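Local coordinates for hypothetical protein yibA (Escherichia coli, PDB 1OYZ), which is of unknown function but folds as an alpha-helical HEAT-repeat protein and may have oxidoreductase activity, at residues A[132-136]-A[148-152]; A[142-146]-A[170-175]; A[183-189]-A[214-219]; A[193-198]-A[219-223]. One frame throughout, in Å; residues are numbered along the deposited sequence.

Contact 1 of 4, residues A[132-136]-A[148-152]; sequences QSQIT and TAFAI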
loop_
_atom_site.group_PDB
_atom_site.type_symbol
_atom_site.label_atom_id
_atom_site.label_comp_id
_atom_site.label_asym_id
_atom_site.label_seq_id
_atom_site.Cartn_x
_atom_site.Cartn_y
_atom_site.Cartn_z
ATOM N N GLN A 132 3.967 13.055 10.892
ATOM C CA GLN A 132 2.636 13.120 10.305
ATOM C C GLN A 132 1.872 11.825 10.553
ATOM O O GLN A 132 0.697 11.861 10.915
ATOM C CB GLN A 132 2.735 13.349 8.800
ATOM C CG GLN A 132 1.401 13.515 8.088
ATOM C CD GLN A 132 1.592 13.561 6.588
ATOM O OE1 GLN A 132 1.599 12.516 5.907
ATOM N NE2 GLN A 132 1.800 14.766 6.061
ATOM N N SER A 133 2.541 10.689 10.351
ATOM C CA SER A 133 1.884 9.394 10.532
ATOM C C SER A 133 1.619 9.131 12.013
ATOM O O SER A 133 0.658 8.437 12.367
ATOM C CB SER A 133 2.744 8.292 9.934
ATOM O OG SER A 133 3.079 8.597 8.583
ATOM N N GLN A 134 2.445 9.712 12.882
ATOM C CA GLN A 134 2.226 9.525 14.307
ATOM C C GLN A 134 0.845 10.006 14.728
ATOM O O GLN A 134 0.309 9.584 15.749
ATOM C CB GLN A 134 3.290 10.250 15.105
ATOM C CG GLN A 134 4.597 9.523 15.036
ATOM C CD GLN A 134 5.748 10.341 15.551
ATOM O OE1 GLN A 134 6.860 9.831 15.695
ATOM N NE2 GLN A 134 5.498 11.618 15.833
ATOM N N ILE A 135 0.249 10.895 13.952
ATOM C CA ILE A 135 -1.072 11.315 14.339
ATOM C C ILE A 135 -2.110 10.788 13.347
ATOM O O ILE A 135 -3.219 10.390 13.737
ATOM C CB ILE A 135 -1.146 12.880 14.524
ATOM C CG1 ILE A 135 -2.062 13.502 13.517
ATOM C CG2 ILE A 135 0.220 13.506 14.489
ATOM C CD1 ILE A 135 -3.434 13.608 14.036
ATOM N N THR A 136 -1.752 10.718 12.065
ATOM C CA THR A 136 -2.734 10.264 11.102
ATOM C C THR A 136 -3.046 8.775 11.185
ATOM O O THR A 136 -4.109 8.345 10.766
ATOM C CB THR A 136 -2.318 10.596 9.667
ATOM O OG1 THR A 136 -3.405 10.269 8.808
ATOM C CG2 THR A 136 -1.136 9.802 9.237
ATOM N N THR A 148 -2.239 6.201 5.406
ATOM C CA THR A 148 -1.114 6.327 6.330
ATOM C C THR A 148 -0.264 5.075 6.196
ATOM O O THR A 148 0.980 5.134 6.240
ATOM C CB THR A 148 -1.583 6.470 7.817
ATOM O OG1 THR A 148 -2.459 7.601 7.939
ATOM C CG2 THR A 148 -0.392 6.681 8.748
ATOM N N ALA A 149 -0.914 3.930 6.023
ATOM C CA ALA A 149 -0.131 2.694 5.884
ATOM C C ALA A 149 0.807 2.824 4.676
ATOM O O ALA A 149 2.001 2.521 4.752
ATOM C CB ALA A 149 -1.071 1.483 5.718
ATOM N N PHE A 150 0.257 3.284 3.561
ATOM C CA PHE A 150 1.050 3.480 2.353
ATOM C C PHE A 150 2.230 4.394 2.619
ATOM O O PHE A 150 3.370 4.108 2.253
ATOM C CB PHE A 150 0.187 4.106 1.264
ATOM C CG PHE A 150 0.961 4.518 0.057
ATOM C CD1 PHE A 150 1.723 3.585 -0.647
ATOM C CD2 PHE A 150 0.956 5.837 -0.361
ATOM C CE1 PHE A 150 2.471 3.964 -1.747
ATOM C CE2 PHE A 150 1.699 6.224 -1.457
ATOM C CZ PHE A 150 2.460 5.285 -2.153
ATOM N N ALA A 151 1.933 5.520 3.254
ATOM C CA ALA A 151 2.951 6.499 3.572
ATOM C C ALA A 151 4.123 5.885 4.315
ATOM O O ALA A 151 5.273 6.007 3.894
ATOM C CB ALA A 151 2.356 7.611 4.415
ATOM N N ILE A 152 3.821 5.233 5.431
ATOM C CA ILE A 152 4.857 4.628 6.256
ATOM C C ILE A 152 5.749 3.700 5.436
ATOM O O ILE A 152 6.968 3.764 5.529
ATOM C CB ILE A 152 4.220 3.871 7.463
ATOM C CG1 ILE A 152 3.553 4.883 8.425
ATOM C CG2 ILE A 152 5.279 3.083 8.203
ATOM C CD1 ILE A 152 2.741 4.261 9.577
#

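Contact 2 of 4, residues A[142-146]-A[170-175]; sequences TNVRR and DPNGDV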
loop_
_atom_site.group_PDB
_atom_site.type_symbol
_atom_site.label_atom_id
_atom_site.label_comp_id
_atom_site.label_asym_id
_atom_site.label_seq_id
_atom_site.Cartn_x
_atom_site.Cartn_y
_atom_site.Cartn_z
ATOM N N THR A 142 -10.986 5.423 7.911
ATOM C CA THR A 142 -10.241 4.265 7.440
ATOM C C THR A 142 -9.429 4.629 6.212
ATOM O O THR A 142 -8.297 4.181 6.051
ATOM C CB THR A 142 -11.179 3.101 7.052
ATOM O OG1 THR A 142 -12.190 3.589 6.163
ATOM C CG2 THR A 142 -11.829 2.512 8.270
ATOM N N ASN A 143 -10.010 5.433 5.335
ATOM C CA ASN A 143 -9.286 5.837 4.132
ATOM C C ASN A 143 -7.994 6.509 4.556
ATOM O O ASN A 143 -6.927 6.246 3.974
ATOM C CB ASN A 143 -10.114 6.808 3.313
ATOM C CG ASN A 143 -11.514 6.293 3.063
ATOM O OD1 ASN A 143 -11.951 6.186 1.919
ATOM N ND2 ASN A 143 -12.230 5.966 4.143
ATOM N N VAL A 144 -8.077 7.356 5.586
ATOM C CA VAL A 144 -6.893 8.054 6.074
ATOM C C VAL A 144 -5.886 7.103 6.669
ATOM O O VAL A 144 -4.698 7.188 6.367
ATOM C CB VAL A 144 -7.243 9.126 7.145
ATOM C CG1 VAL A 144 -5.969 9.597 7.822
ATOM C CG2 VAL A 144 -7.981 10.321 6.494
ATOM N N ARG A 145 -6.349 6.208 7.537
ATOM C CA ARG A 145 -5.450 5.244 8.136
ATOM C C ARG A 145 -4.803 4.402 7.023
ATOM O O ARG A 145 -3.609 4.156 7.054
ATOM C CB ARG A 145 -6.191 4.370 9.153
ATOM C CG ARG A 145 -6.653 5.160 10.382
ATOM C CD ARG A 145 -6.863 4.278 11.601
ATOM N NE ARG A 145 -7.787 3.182 11.342
ATOM C CZ ARG A 145 -9.074 3.323 11.062
ATOM N NH1 ARG A 145 -9.617 4.529 10.990
ATOM N NH2 ARG A 145 -9.833 2.245 10.892
ATOM N N ARG A 146 -5.590 3.993 6.033
ATOM C CA ARG A 146 -5.063 3.218 4.907
ATOM C C ARG A 146 -3.961 4.023 4.218
ATOM O O ARG A 146 -2.868 3.526 4.002
ATOM C CB ARG A 146 -6.166 2.923 3.879
ATOM C CG ARG A 146 -5.785 1.905 2.795
ATOM C CD ARG A 146 -6.909 1.775 1.774
ATOM N NE ARG A 146 -8.217 1.887 2.425
ATOM C CZ ARG A 146 -9.335 2.259 1.804
ATOM N NH1 ARG A 146 -9.310 2.552 0.509
ATOM N NH2 ARG A 146 -10.478 2.362 2.480
ATOM N N ASP A 170 -6.047 -2.899 13.339
ATOM C CA ASP A 170 -7.104 -2.107 12.762
ATOM C C ASP A 170 -8.377 -2.874 12.459
ATOM O O ASP A 170 -8.348 -4.056 12.114
ATOM C CB ASP A 170 -6.618 -1.429 11.496
ATOM C CG ASP A 170 -7.429 -0.217 11.162
ATOM O OD1 ASP A 170 -8.589 -0.369 10.730
ATOM O OD2 ASP A 170 -6.904 0.900 11.353
ATOM N N PRO A 171 -9.522 -2.200 12.612
ATOM C CA PRO A 171 -10.822 -2.818 12.347
ATOM C C PRO A 171 -10.970 -3.071 10.856
ATOM O O PRO A 171 -11.746 -3.913 10.426
ATOM C CB PRO A 171 -11.806 -1.773 12.871
ATOM C CG PRO A 171 -11.054 -1.156 13.998
ATOM C CD PRO A 171 -9.690 -0.954 13.384
ATOM N N ASN A 172 -10.214 -2.351 10.052
ATOM C CA ASN A 172 -10.313 -2.563 8.619
ATOM C C ASN A 172 -9.308 -3.624 8.161
ATOM O O ASN A 172 -8.122 -3.535 8.465
ATOM C CB ASN A 172 -10.064 -1.267 7.869
ATOM C CG ASN A 172 -10.396 -1.384 6.410
ATOM O OD1 ASN A 172 -11.561 -1.354 6.018
ATOM N ND2 ASN A 172 -9.372 -1.533 5.588
ATOM N N GLY A 173 -9.804 -4.610 7.417
ATOM C CA GLY A 173 -8.972 -5.692 6.928
ATOM C C GLY A 173 -7.914 -5.246 5.952
ATOM O O GLY A 173 -6.792 -5.757 5.941
ATOM N N ASP A 174 -8.278 -4.269 5.131
ATOM C CA ASP A 174 -7.369 -3.701 4.135
ATOM C C ASP A 174 -6.173 -3.003 4.840
ATOM O O ASP A 174 -5.007 -3.145 4.424
ATOM C CB ASP A 174 -8.167 -2.705 3.281
ATOM C CG ASP A 174 -7.422 -2.257 2.053
ATOM O OD1 ASP A 174 -6.271 -1.779 2.191
ATOM O OD2 ASP A 174 -7.998 -2.384 0.944
ATOM N N VAL A 175 -6.479 -2.243 5.890
ATOM C CA VAL A 175 -5.445 -1.570 6.682
ATOM C C VAL A 175 -4.504 -2.629 7.320
ATOM O O VAL A 175 -3.270 -2.515 7.234
ATOM C CB VAL A 175 -6.057 -0.709 7.837
ATOM C CG1 VAL A 175 -4.929 -0.240 8.803
ATOM C CG2 VAL A 175 -6.790 0.509 7.262
#

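Contact 3 of 4, residues A[183-189]-A[214-219]; sequences ININKYD and IGLSYR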
loop_
_atom_site.group_PDB
_atom_site.type_symbol
_atom_site.label_atom_id
_atom_site.label_comp_id
_atom_site.label_asym_id
_atom_site.label_seq_id
_atom_site.Cartn_x
_atom_site.Cartn_y
_atom_site.Cartn_z
ATOM N N ILE A 183 5.373 -4.717 7.122
ATOM C CA ILE A 183 6.225 -5.329 8.144
ATOM C C ILE A 183 7.015 -6.461 7.519
ATOM O O ILE A 183 8.192 -6.642 7.799
ATOM C CB ILE A 183 5.376 -5.905 9.307
ATOM C CG1 ILE A 183 4.980 -4.771 10.245
ATOM C CG2 ILE A 183 6.163 -7.025 10.062
ATOM C CD1 ILE A 183 3.875 -5.080 11.146
ATOM N N ASN A 184 6.374 -7.236 6.662
ATOM C CA ASN A 184 7.083 -8.326 6.053
ATOM C C ASN A 184 8.162 -7.768 5.116
ATOM O O ASN A 184 9.322 -8.204 5.148
ATOM C CB ASN A 184 6.104 -9.234 5.326
ATOM C CG ASN A 184 5.315 -10.140 6.292
ATOM O OD1 ASN A 184 4.201 -10.581 5.981
ATOM N ND2 ASN A 184 5.893 -10.410 7.469
ATOM N N ILE A 185 7.766 -6.779 4.315
ATOM C CA ILE A 185 8.639 -6.099 3.366
ATOM C C ILE A 185 9.929 -5.590 4.024
ATOM O O ILE A 185 11.016 -5.724 3.466
ATOM C CB ILE A 185 7.854 -4.925 2.703
ATOM C CG1 ILE A 185 7.712 -5.195 1.208
ATOM C CG2 ILE A 185 8.483 -3.588 3.043
ATOM C CD1 ILE A 185 6.828 -6.394 0.898
ATOM N N ASN A 186 9.810 -5.028 5.219
ATOM C CA ASN A 186 10.977 -4.513 5.913
ATOM C C ASN A 186 11.601 -5.506 6.891
ATOM O O ASN A 186 12.585 -5.198 7.555
ATOM C CB ASN A 186 10.606 -3.229 6.635
ATOM C CG ASN A 186 10.235 -2.111 5.674
ATOM O OD1 ASN A 186 9.530 -1.175 6.042
ATOM N ND2 ASN A 186 10.724 -2.196 4.438
ATOM N N LYS A 187 11.030 -6.701 6.967
ATOM C CA LYS A 187 11.540 -7.743 7.851
ATOM C C LYS A 187 11.650 -7.287 9.300
ATOM O O LYS A 187 12.573 -7.657 10.012
ATOM C CB LYS A 187 12.900 -8.245 7.349
ATOM C CG LYS A 187 12.839 -8.886 5.959
ATOM C CD LYS A 187 14.207 -9.361 5.503
ATOM C CE LYS A 187 14.209 -9.749 4.032
ATOM N NZ LYS A 187 15.517 -10.363 3.688
ATOM N N TYR A 188 10.698 -6.471 9.730
ATOM C CA TYR A 188 10.680 -6.003 11.098
ATOM C C TYR A 188 10.282 -7.184 11.985
ATOM O O TYR A 188 9.420 -7.982 11.621
ATOM C CB TYR A 188 9.669 -4.869 11.237
ATOM C CG TYR A 188 10.073 -3.608 10.515
ATOM C CD1 TYR A 188 9.124 -2.635 10.190
ATOM C CD2 TYR A 188 11.414 -3.372 10.172
ATOM C CE1 TYR A 188 9.495 -1.458 9.539
ATOM C CE2 TYR A 188 11.794 -2.204 9.522
ATOM C CZ TYR A 188 10.832 -1.246 9.207
ATOM O OH TYR A 188 11.207 -0.087 8.542
ATOM N N ASP A 189 10.900 -7.302 13.149
ATOM C CA ASP A 189 10.565 -8.419 14.014
ATOM C C ASP A 189 10.780 -8.139 15.495
ATOM O O ASP A 189 11.751 -7.502 15.898
ATOM C CB ASP A 189 11.362 -9.655 13.558
ATOM C CG ASP A 189 10.929 -10.941 14.251
ATOM O OD1 ASP A 189 9.784 -11.017 14.769
ATOM O OD2 ASP A 189 11.745 -11.891 14.252
ATOM N N ILE A 214 3.032 -16.158 6.025
ATOM C CA ILE A 214 4.371 -15.989 5.448
ATOM C C ILE A 214 5.249 -15.257 6.463
ATOM O O ILE A 214 6.431 -15.558 6.620
ATOM C CB ILE A 214 4.358 -15.240 4.060
ATOM C CG1 ILE A 214 4.668 -13.787 4.238
ATOM C CG2 ILE A 214 3.010 -15.371 3.358
ATOM C CD1 ILE A 214 6.101 -13.506 3.914
ATOM N N GLY A 215 4.665 -14.299 7.172
ATOM C CA GLY A 215 5.443 -13.576 8.161
ATOM C C GLY A 215 5.965 -14.492 9.269
ATOM O O GLY A 215 7.151 -14.440 9.637
ATOM N N LEU A 216 5.095 -15.342 9.800
ATOM C CA LEU A 216 5.533 -16.228 10.874
ATOM C C LEU A 216 6.525 -17.244 10.345
ATOM O O LEU A 216 7.509 -17.542 11.002
ATOM C CB LEU A 216 4.337 -16.921 11.543
ATOM C CG LEU A 216 3.557 -15.929 12.413
ATOM C CD1 LEU A 216 2.208 -16.474 12.838
ATOM C CD2 LEU A 216 4.398 -15.591 13.627
ATOM N N SER A 217 6.297 -17.770 9.147
ATOM C CA SER A 217 7.239 -18.755 8.639
ATOM C C SER A 217 8.643 -18.165 8.385
ATOM O O SER A 217 9.642 -18.779 8.734
ATOM C CB SER A 217 6.688 -19.413 7.374
ATOM O OG SER A 217 5.365 -19.836 7.569
ATOM N N TYR A 218 8.738 -16.985 7.783
ATOM C CA TYR A 218 10.063 -16.424 7.569
ATOM C C TYR A 218 10.777 -16.261 8.916
ATOM O O TYR A 218 11.989 -16.458 9.021
ATOM C CB TYR A 218 9.979 -15.088 6.807
ATOM C CG TYR A 218 9.887 -15.297 5.307
ATOM C CD1 TYR A 218 8.774 -15.936 4.729
ATOM C CD2 TYR A 218 10.937 -14.912 4.463
ATOM C CE1 TYR A 218 8.715 -16.192 3.346
ATOM C CE2 TYR A 218 10.890 -15.165 3.081
ATOM C CZ TYR A 218 9.782 -15.806 2.529
ATOM O OH TYR A 218 9.755 -16.080 1.173
ATOM N N ARG A 219 10.006 -15.927 9.944
ATOM C CA ARG A 219 10.526 -15.760 11.296
ATOM C C ARG A 219 10.779 -17.115 11.987
ATOM O O ARG A 219 11.189 -17.135 13.147
ATOM C CB ARG A 219 9.533 -14.957 12.152
ATOM C CG ARG A 219 8.969 -13.688 11.502
ATOM C CD ARG A 219 9.952 -12.546 11.564
ATOM N NE ARG A 219 9.678 -11.483 10.588
ATOM C CZ ARG A 219 8.565 -10.754 10.527
ATOM N NH1 ARG A 219 7.581 -10.961 11.391
ATOM N NH2 ARG A 219 8.448 -9.803 9.600
#

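Contact 4 of 4, residues A[193-198]-A[219-223]; sequences IRDCFV and RKDKR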
loop_
_atom_site.group_PDB
_atom_site.type_symbol
_atom_site.label_atom_id
_atom_site.label_comp_id
_atom_site.label_asym_id
_atom_site.label_seq_id
_atom_site.Cartn_x
_atom_site.Cartn_y
_atom_site.Cartn_z
ATOM N N ILE A 193 5.106 -8.192 17.205
ATOM C CA ILE A 193 4.682 -8.457 15.843
ATOM C C ILE A 193 4.412 -9.948 15.701
ATOM O O ILE A 193 3.420 -10.356 15.105
ATOM C CB ILE A 193 5.741 -7.968 14.817
ATOM C CG1 ILE A 193 7.052 -8.716 14.986
ATOM C CG2 ILE A 193 6.003 -6.482 15.006
ATOM C CD1 ILE A 193 7.109 -10.027 14.186
ATOM N N ARG A 194 5.270 -10.778 16.265
ATOM C CA ARG A 194 4.999 -12.193 16.164
ATOM C C ARG A 194 3.659 -12.519 16.801
ATOM O O ARG A 194 2.812 -13.183 16.187
ATOM C CB ARG A 194 6.116 -12.987 16.801
ATOM C CG ARG A 194 7.263 -13.100 15.878
ATOM C CD ARG A 194 8.324 -13.941 16.458
ATOM N NE ARG A 194 9.560 -13.765 15.721
ATOM C CZ ARG A 194 10.590 -14.592 15.802
ATOM N NH1 ARG A 194 10.515 -15.661 16.591
ATOM N NH2 ARG A 194 11.685 -14.349 15.096
ATOM N N ASP A 195 3.432 -12.024 18.016
ATOM C CA ASP A 195 2.164 -12.313 18.668
ATOM C C ASP A 195 0.999 -11.770 17.845
ATOM O O ASP A 195 -0.054 -12.411 17.766
ATOM C CB ASP A 195 2.137 -11.761 20.115
ATOM C CG ASP A 195 3.244 -12.371 21.000
ATOM O OD1 ASP A 195 3.635 -13.529 20.747
ATOM O OD2 ASP A 195 3.720 -11.699 21.953
ATOM N N CYS A 196 1.153 -10.609 17.209
ATOM C CA CYS A 196 0.015 -10.120 16.418
ATOM C C CYS A 196 -0.178 -11.040 15.218
ATOM O O CYS A 196 -1.307 -11.311 14.846
ATOM C CB CYS A 196 0.214 -8.670 15.949
ATOM S SG CYS A 196 0.058 -7.419 17.292
ATOM N N PHE A 197 0.914 -11.533 14.628
ATOM C CA PHE A 197 0.759 -12.428 13.503
ATOM C C PHE A 197 0.054 -13.736 13.927
ATOM O O PHE A 197 -0.861 -14.183 13.225
ATOM C CB PHE A 197 2.115 -12.709 12.846
ATOM C CG PHE A 197 2.580 -11.612 11.912
ATOM C CD1 PHE A 197 1.897 -10.404 11.836
ATOM C CD2 PHE A 197 3.684 -11.793 11.113
ATOM C CE1 PHE A 197 2.308 -9.388 10.966
ATOM C CE2 PHE A 197 4.115 -10.785 10.233
ATOM C CZ PHE A 197 3.424 -9.577 10.157
ATOM N N VAL A 198 0.447 -14.326 15.066
ATOM C CA VAL A 198 -0.190 -15.570 15.538
ATOM C C VAL A 198 -1.710 -15.345 15.626
ATOM O O VAL A 198 -2.505 -16.158 15.158
ATOM C CB VAL A 198 0.394 -16.008 16.943
ATOM C CG1 VAL A 198 -0.447 -17.126 17.553
ATOM C CG2 VAL A 198 1.852 -16.462 16.794
ATOM N N ARG A 219 10.006 -15.927 9.944
ATOM C CA ARG A 219 10.526 -15.760 11.296
ATOM C C ARG A 219 10.779 -17.115 11.987
ATOM O O ARG A 219 11.189 -17.135 13.147
ATOM C CB ARG A 219 9.533 -14.957 12.152
ATOM C CG ARG A 219 8.969 -13.688 11.502
ATOM C CD ARG A 219 9.952 -12.546 11.564
ATOM N NE ARG A 219 9.678 -11.483 10.588
ATOM C CZ ARG A 219 8.565 -10.754 10.527
ATOM N NH1 ARG A 219 7.581 -10.961 11.391
ATOM N NH2 ARG A 219 8.448 -9.803 9.600
ATOM N N LYS A 220 10.505 -18.240 11.317
ATOM C CA LYS A 220 10.752 -19.559 11.920
ATOM C C LYS A 220 9.981 -19.784 13.245
ATOM O O LYS A 220 10.457 -20.469 14.149
ATOM C CB LYS A 220 12.251 -19.712 12.201
ATOM C CG LYS A 220 13.164 -19.280 11.043
ATOM C CD LYS A 220 13.498 -20.454 10.122
ATOM C CE LYS A 220 14.209 -20.010 8.833
ATOM N NZ LYS A 220 13.282 -19.262 7.914
ATOM N N ASP A 221 8.800 -19.204 13.355
ATOM C CA ASP A 221 7.991 -19.313 14.558
ATOM C C ASP A 221 7.030 -20.501 14.407
ATOM O O ASP A 221 6.076 -20.457 13.631
ATOM C CB ASP A 221 7.251 -17.983 14.747
ATOM C CG ASP A 221 6.577 -17.855 16.102
ATOM O OD1 ASP A 221 6.608 -16.725 16.655
ATOM O OD2 ASP A 221 6.005 -18.855 16.587
ATOM N N LYS A 222 7.293 -21.556 15.167
ATOM C CA LYS A 222 6.498 -22.764 15.083
ATOM C C LYS A 222 5.038 -22.654 15.450
ATOM O O LYS A 222 4.273 -23.580 15.219
ATOM C CB LYS A 222 7.218 -23.875 15.853
ATOM C CG LYS A 222 8.445 -24.320 15.058
ATOM C CD LYS A 222 9.572 -24.933 15.891
ATOM C CE LYS A 222 10.642 -25.514 14.974
ATOM N NZ LYS A 222 11.774 -26.035 15.745
ATOM N N ARG A 223 4.610 -21.517 15.987
ATOM C CA ARG A 223 3.188 -21.427 16.267
ATOM C C ARG A 223 2.362 -21.410 14.962
ATOM O O ARG A 223 1.135 -21.518 15.001
ATOM C CB ARG A 223 2.875 -20.215 17.147
ATOM C CG ARG A 223 3.384 -20.412 18.584
ATOM C CD ARG A 223 4.426 -19.392 18.934
ATOM N NE ARG A 223 3.833 -18.075 19.111
ATOM C CZ ARG A 223 4.517 -16.936 19.134
ATOM N NH1 ARG A 223 5.835 -16.941 18.982
ATOM N NH2 ARG A 223 3.889 -15.792 19.339
HETATM O O HOH W 1 11.440 -17.997 16.487
#

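Contact 1 of 4, residues A[132-136]-A[148-152]
Ser-133 and Thr-148 meet side chain to side chain between two neighbouring helices, with Ser-133 CB 3.7 Å from Thr-148 CG2. The serine hydroxyl takes little polar part in this meeting. Its chi1 of -53° keeps OG beside the backbone N, where it bonds back to Ile-129 O one turn earlier, so what Ser-133 OG offers the other helix is mainly bulk, 3.7 Å from Ile-152 CG1. Thr-148 divides its branches in a similar way. OG1 lies beside its own backbone N (chi1 -57°) and is hydrogen-bonded to Val-144 O, while the methyl CG2 is left to reach over to helix 126-136.

These are adjacent helices of the alpha-solenoid, in the region of the chain assigned to HEAT repeats. Their short segments run nearly antiparallel at 156°, with the axes 10.0 Å apart. The modest separation suits the small residues that line it, Ser-133, Thr-136, Thr-148 and Ala-151, all of them buried. Leu-163 of helix 161-168 touches both Ser-133 and Ile-152, and Ile-112 of helix 105-121 touches both Thr-136 and Thr-148.

Thr-136 and Thr-148 come tip to tip. The methyl of Thr-136 is modelled implausibly near Thr-148 OG1, which leaves the exact placing of these two side chains in doubt, and with it the 3.2 Å between Thr-136 CG2 and Thr-148 CG2. Ile-152 closes the other end with its extended CG1-CD1 branch, Ile-152 CD1 lying 4.0 Å from Ser-133 CB.

Contact 2 of 4, residues A[142-146]-A[170-175]
The guanidinium of Arg-145 and the carboxylate of Asp-170 lie almost in one plane, 9° apart, the carboxylate set against the guanidinium edge in a two-pronged salt bridge. It is consistent with the conserved Asp and Arg of HEAT repeats, and joins the start of helix 142-153 to the loop before helix 173-186. A bend at chi3 (-55°) brings the NE-NH2 edge of Arg-145 round to Asp-170. Arg-145 NE points straight at Asp-170 OD2, at a modelled 2.4 Å that is very short, and Arg-145 NH2 reaches the syn lone pair of Asp-170 OD1 at 2.9 Å. The other flat group, the Arg-146 guanidinium, has Asn-143 CA over one face; Asp-174 OD1 lies well out of its plane, where no N-H points at it, and rests 3.6 Å from Arg-146 CD.

Asp-170 OD1 is gripped twice, since its anti lone pair takes Asn-172 N at 2.7 Å, forming an Asx turn just ahead of the helix whose N-cap is Asn-172. An alanine in place of Asp-170 is likely to leave the Arg-145 charge without its mate and the turn without its acceptor. Arg-145 NH1 is held by Asp-139 O. Beside the bridge Val-175 packs with its CG2 methyl 3.9 Å from Arg-146 N.

Contact 3 of 4, residues A[183-189]-A[214-219]
Asn-184 and Gly-215 bring their helices closest, CA to CA 5.9 Å, near the point where segment 183-189 leaves helix 173-186 in a Schellman motif: Lys-187 has a positive phi of 55°, Tyr-188 N bonds to Ile-183 O, and Lys-187 N bonds to Asn-184 O.

The amide of Asn-184 lies against the bare CA of Gly-215, which comes 3.9 Å from Asn-184 CG. The absence of a side chain on Gly-215 is what lets the amide settle there. Ile-214 supports the same amide with its CD1, 4.2 Å from Asn-184 CG.

The joint is made between helices 173-186 and 206-218, consistent with the HEAT-like solenoid continuing through helix 206-218, and helix 191-200 packs alongside through Phe-197, which touches Ile-183, Asn-184 and Leu-216.

The largest share falls to Arg-219, just past the end of its helix. A bend at chi2 (-79°) turns its chain toward the loop that follows helix 173-186, and the guanidinium places one face against the carbonyl oxygen of Tyr-188. Tyr-188 O is 3.1 Å from Arg-219 CZ, and although NH2 is close the angle is too poor for a hydrogen bond. Ile-183 CG2 meets the same group at its edge, 3.6 Å from Arg-219 NH2. Asp-189 and Arg-219 run past each other in opposite directions, with Asp-189 CG 3.3 Å from Arg-219 CD. Asp-189 OD1 is 4.0 Å from Arg-219 NH1 and well out of the guanidinium plane, so no N-H points at it; the firm partner of Asp-189 is Arg-194.

Contact 4 of 4, residues A[193-198]-A[219-223]
Asp-195 and Arg-223 form the salt bridge across this contact, OD1 to NH2 at 2.7 Å, with the oxygen at the guanidinium edge although the two planes are 56° apart. Arg-223 NH1 turns to Asp-221 OD1 at 2.5 Å, so one arginine sits between two aspartates. Asp-221 OD2, whose place is less sure, appears to take Arg-223 N, an Asx turn in the loop.

The Arg-194 chain is extended (chi2 -177°), which carries its guanidinium over to Arg-219 O, the oxygen lying over one face. Arg-194 NH2 is salt-bridged to Asp-189, and Arg-194 NH1 gives a 2.5 Å bond to a water oxygen. Asp-221 OD1 meets the aliphatic part, 3.3 Å from Arg-194 CD. A leucine in place of Arg-194 would probably leave Asp-189 without its salt-bridge partner and the water without its firm donor.

In this alpha-solenoid, helix 191-200 thus grips the turn that follows helix 206-218, which ends in a Schellman motif at Lys-220. Farther out, apolar side chains pack on the guanidinium groups. Val-198 CG2 presses on Arg-223 NH2 at 3.3 Å. Phe-197 and Ile-193 come obliquely to the Arg-219 guanidinium: Phe-197 CE2 is 3.7 Å from Arg-219 NH1, and Ile-193 CD1 approaches that nitrogen to a short 3.0 Å.

The four contacts follow the solenoid from one helix joint to the next, and no active site or ligand is known to tie them together. Contacts 1 and 2 share helix 142-153, their centres about 11 Å apart, and touch where Thr-136 O packs on Arg-145 CG. Helix 173-186 carries the structure onward: its start belongs to contact 2 and its end to contact 3, with centres about 20 Å apart and no touch. Contacts 3 and 4 are closely joined, about 9 Å between centres, sharing Arg-219 and linked by the salt bridge from Asp-189 OD2 to Arg-194 NH2 at 2.6 Å. Contacts 1 and 4 are farthest apart, their centres separated by about 24 Å.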